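Local atomic coordinates of alkyltransferase-like protein 1 (Schizosaccharomyces pombe, PDB entry 3GVA), a protein that recognises O(6)-alkylguanine lesions in DNA and flips the damaged base into a hydrophobic pocket, presenting it to nucleotide excision repair. Residues S23-I28 with H57-S62. Sequence-based numbering, arbitrary orientation.
Sequences STYGEI and HRVINS
Tyr-25 meets one methyl of Val-59, CG1, obliquely at ring atoms CD1 and CE1, with CE1 3.6 Å from CG1, the two side chains crossing at about a right angle. A chi1 of -176° turns this branch of Val-59 anti to the backbone N, where it reaches the ring. Beside it the backbones form one isolated beta bridge: Ser-23 N donates to Arg-58 O at 2.8 Å, and Ile-60 N returns a straighter bond (166°) to Ser-23 O at 2.9 Å. Ser-23 O also receives a CH...O contact from Val-59 CA. Thr-24 is the N-cap: its OG1 accepts from Glu-27 N at 3.2 Å, while its CG2 packs against Ile-60 O at 3.1 Å. Two waters fill in the polar links, one joining Thr-24 OG1 to Ser-62 OG, the other accepting from Tyr-25 N and donating to Ile-60 O at 2.7 Å. The bridge thus ties the start of helix 25-31, which carries Tyr-25, probably required for phosphate rotation during nucleotide flipping, to the loop between helices 38-46 and 73-84 of the helix-turn-helix-type DNA-binding domain. Helix 38-46 packs on Tyr-25 and Val-59 through Met-45, helix 3-14 reaches Val-59 through Val-14, and Gln-78 NE2 of helix 73-84 hydrogen-bonds to Val-59 O.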
loop_
_atom_site.group_PDB
_atom_site.type_symbol
_atom_site.label_atom_id
_atom_site.label_comp_id
_atom_site.label_asym_id
_atom_site.label_seq_id
_atom_site.Cartn_x
_atom_site.Cartn_y
_atom_site.Cartn_z
ATOM N N SER A 23 -3.319 2.002 3.611
ATOM C CA SER A 23 -2.376 2.737 4.436
ATOM C C SER A 23 -1.210 3.166 3.554
ATOM O O SER A 23 -1.228 2.935 2.338
ATOM C CB SER A 23 -1.885 1.879 5.607
ATOM O OG SER A 23 -1.217 2.689 6.562
ATOM N N THR A 24 -0.206 3.799 4.155
ATOM C CA THR A 24 0.956 4.269 3.403
ATOM C C THR A 24 2.260 3.912 4.119
ATOM O O THR A 24 2.252 3.534 5.298
ATOM C CB THR A 24 0.914 5.799 3.221
ATOM O OG1 THR A 24 0.952 6.423 4.510
ATOM C CG2 THR A 24 -0.356 6.225 2.509
ATOM N N TYR A 25 3.377 4.042 3.410
ATOM C CA TYR A 25 4.676 3.743 3.992
ATOM C C TYR A 25 4.885 4.558 5.267
ATOM O O TYR A 25 5.337 4.033 6.288
ATOM C CB TYR A 25 5.810 4.067 3.011
ATOM C CG TYR A 25 5.804 3.264 1.727
ATOM C CD1 TYR A 25 5.179 2.021 1.660
ATOM C CD2 TYR A 25 6.457 3.733 0.591
ATOM C CE1 TYR A 25 5.201 1.263 0.489
ATOM C CE2 TYR A 25 6.491 2.985 -0.585
ATOM C CZ TYR A 25 5.860 1.751 -0.628
ATOM O OH TYR A 25 5.890 1.004 -1.784
ATOM N N GLY A 26 4.548 5.842 5.197
ATOM C CA GLY A 26 4.713 6.725 6.339
ATOM C C GLY A 26 3.861 6.337 7.528
ATOM O O GLY A 26 4.335 6.320 8.666
ATOM N N GLU A 27 2.595 6.033 7.268
ATOM C CA GLU A 27 1.673 5.638 8.325
ATOM C C GLU A 27 2.140 4.353 8.996
ATOM O O GLU A 27 2.129 4.239 10.222
ATOM C CB GLU A 27 0.268 5.432 7.751
ATOM C CG GLU A 27 -0.441 6.706 7.355
ATOM C CD GLU A 27 -0.780 7.571 8.553
ATOM O OE1 GLU A 27 -0.180 8.656 8.698
ATOM O OE2 GLU A 27 -1.641 7.159 9.356
ATOM N N ILE A 28 2.552 3.382 8.191
ATOM C CA ILE A 28 3.001 2.104 8.735
ATOM C C ILE A 28 4.255 2.292 9.577
ATOM O O ILE A 28 4.369 1.721 10.667
ATOM C CB ILE A 28 3.283 1.089 7.609
ATOM C CG1 ILE A 28 1.975 0.739 6.891
ATOM C CG2 ILE A 28 3.961 -0.160 8.173
ATOM C CD1 ILE A 28 0.943 0.014 7.755
ATOM N N HIS A 57 -1.485 -4.867 -1.540
ATOM C CA HIS A 57 -2.317 -4.007 -2.365
ATOM C C HIS A 57 -2.995 -2.911 -1.546
ATOM O O HIS A 57 -3.469 -1.922 -2.105
ATOM C CB HIS A 57 -3.367 -4.837 -3.115
ATOM C CG HIS A 57 -4.326 -5.552 -2.216
ATOM N ND1 HIS A 57 -3.956 -6.625 -1.437
ATOM C CD2 HIS A 57 -5.627 -5.310 -1.930
ATOM C CE1 HIS A 57 -4.985 -7.013 -0.706
ATOM N NE2 HIS A 57 -6.013 -6.231 -0.984
ATOM N N ARG A 58 -3.029 -3.080 -0.224
ATOM C CA ARG A 58 -3.651 -2.084 0.647
ATOM C C ARG A 58 -2.704 -0.947 1.026
ATOM O O ARG A 58 -3.079 -0.033 1.752
ATOM C CB ARG A 58 -4.205 -2.754 1.908
ATOM C CG ARG A 58 -5.378 -3.678 1.602
ATOM C CD ARG A 58 -5.894 -4.398 2.825
ATOM N NE ARG A 58 -6.801 -5.471 2.427
ATOM C CZ ARG A 58 -7.013 -6.577 3.136
ATOM N NH1 ARG A 58 -6.391 -6.758 4.292
ATOM N NH2 ARG A 58 -7.811 -7.524 2.660
ATOM N N VAL A 59 -1.474 -1.003 0.535
ATOM C CA VAL A 59 -0.507 0.057 0.809
ATOM C C VAL A 59 -0.372 0.893 -0.474
ATOM O O VAL A 59 -0.036 0.366 -1.535
ATOM C CB VAL A 59 0.872 -0.533 1.215
ATOM C CG1 VAL A 59 1.832 0.585 1.601
ATOM C CG2 VAL A 59 0.703 -1.485 2.395
ATOM N N ILE A 60 -0.666 2.189 -0.383
ATOM C CA ILE A 60 -0.592 3.066 -1.549
ATOM C C ILE A 60 0.209 4.308 -1.203
ATOM O O ILE A 60 0.465 4.565 -0.033
ATOM C CB ILE A 60 -2.003 3.520 -2.004
ATOM C CG1 ILE A 60 -2.669 4.359 -0.908
ATOM C CG2 ILE A 60 -2.864 2.305 -2.310
ATOM C CD1 ILE A 60 -4.028 4.914 -1.300
ATOM N N ASN A 61 0.606 5.091 -2.202
ATOM C CA ASN A 61 1.362 6.289 -1.876
ATOM C C ASN A 61 0.438 7.345 -1.281
ATOM O O ASN A 61 -0.785 7.301 -1.460
ATOM C CB ASN A 61 2.134 6.819 -3.098
ATOM C CG ASN A 61 1.257 7.055 -4.295
ATOM O OD1 ASN A 61 0.418 7.951 -4.296
ATOM N ND2 ASN A 61 1.454 6.249 -5.339
ATOM N N SER A 62 1.037 8.276 -0.548
ATOM C CA SER A 62 0.314 9.341 0.136
ATOM C C SER A 62 -0.627 10.170 -0.732
ATOM O O SER A 62 -1.625 10.699 -0.232
ATOM C CB SER A 62 1.315 10.275 0.822
ATOM O OG SER A 62 2.241 9.526 1.587
HETATM O O HOH W 1 1.596 9.126 4.438
HETATM O O HOH W 2 3.047 4.902 0.649
#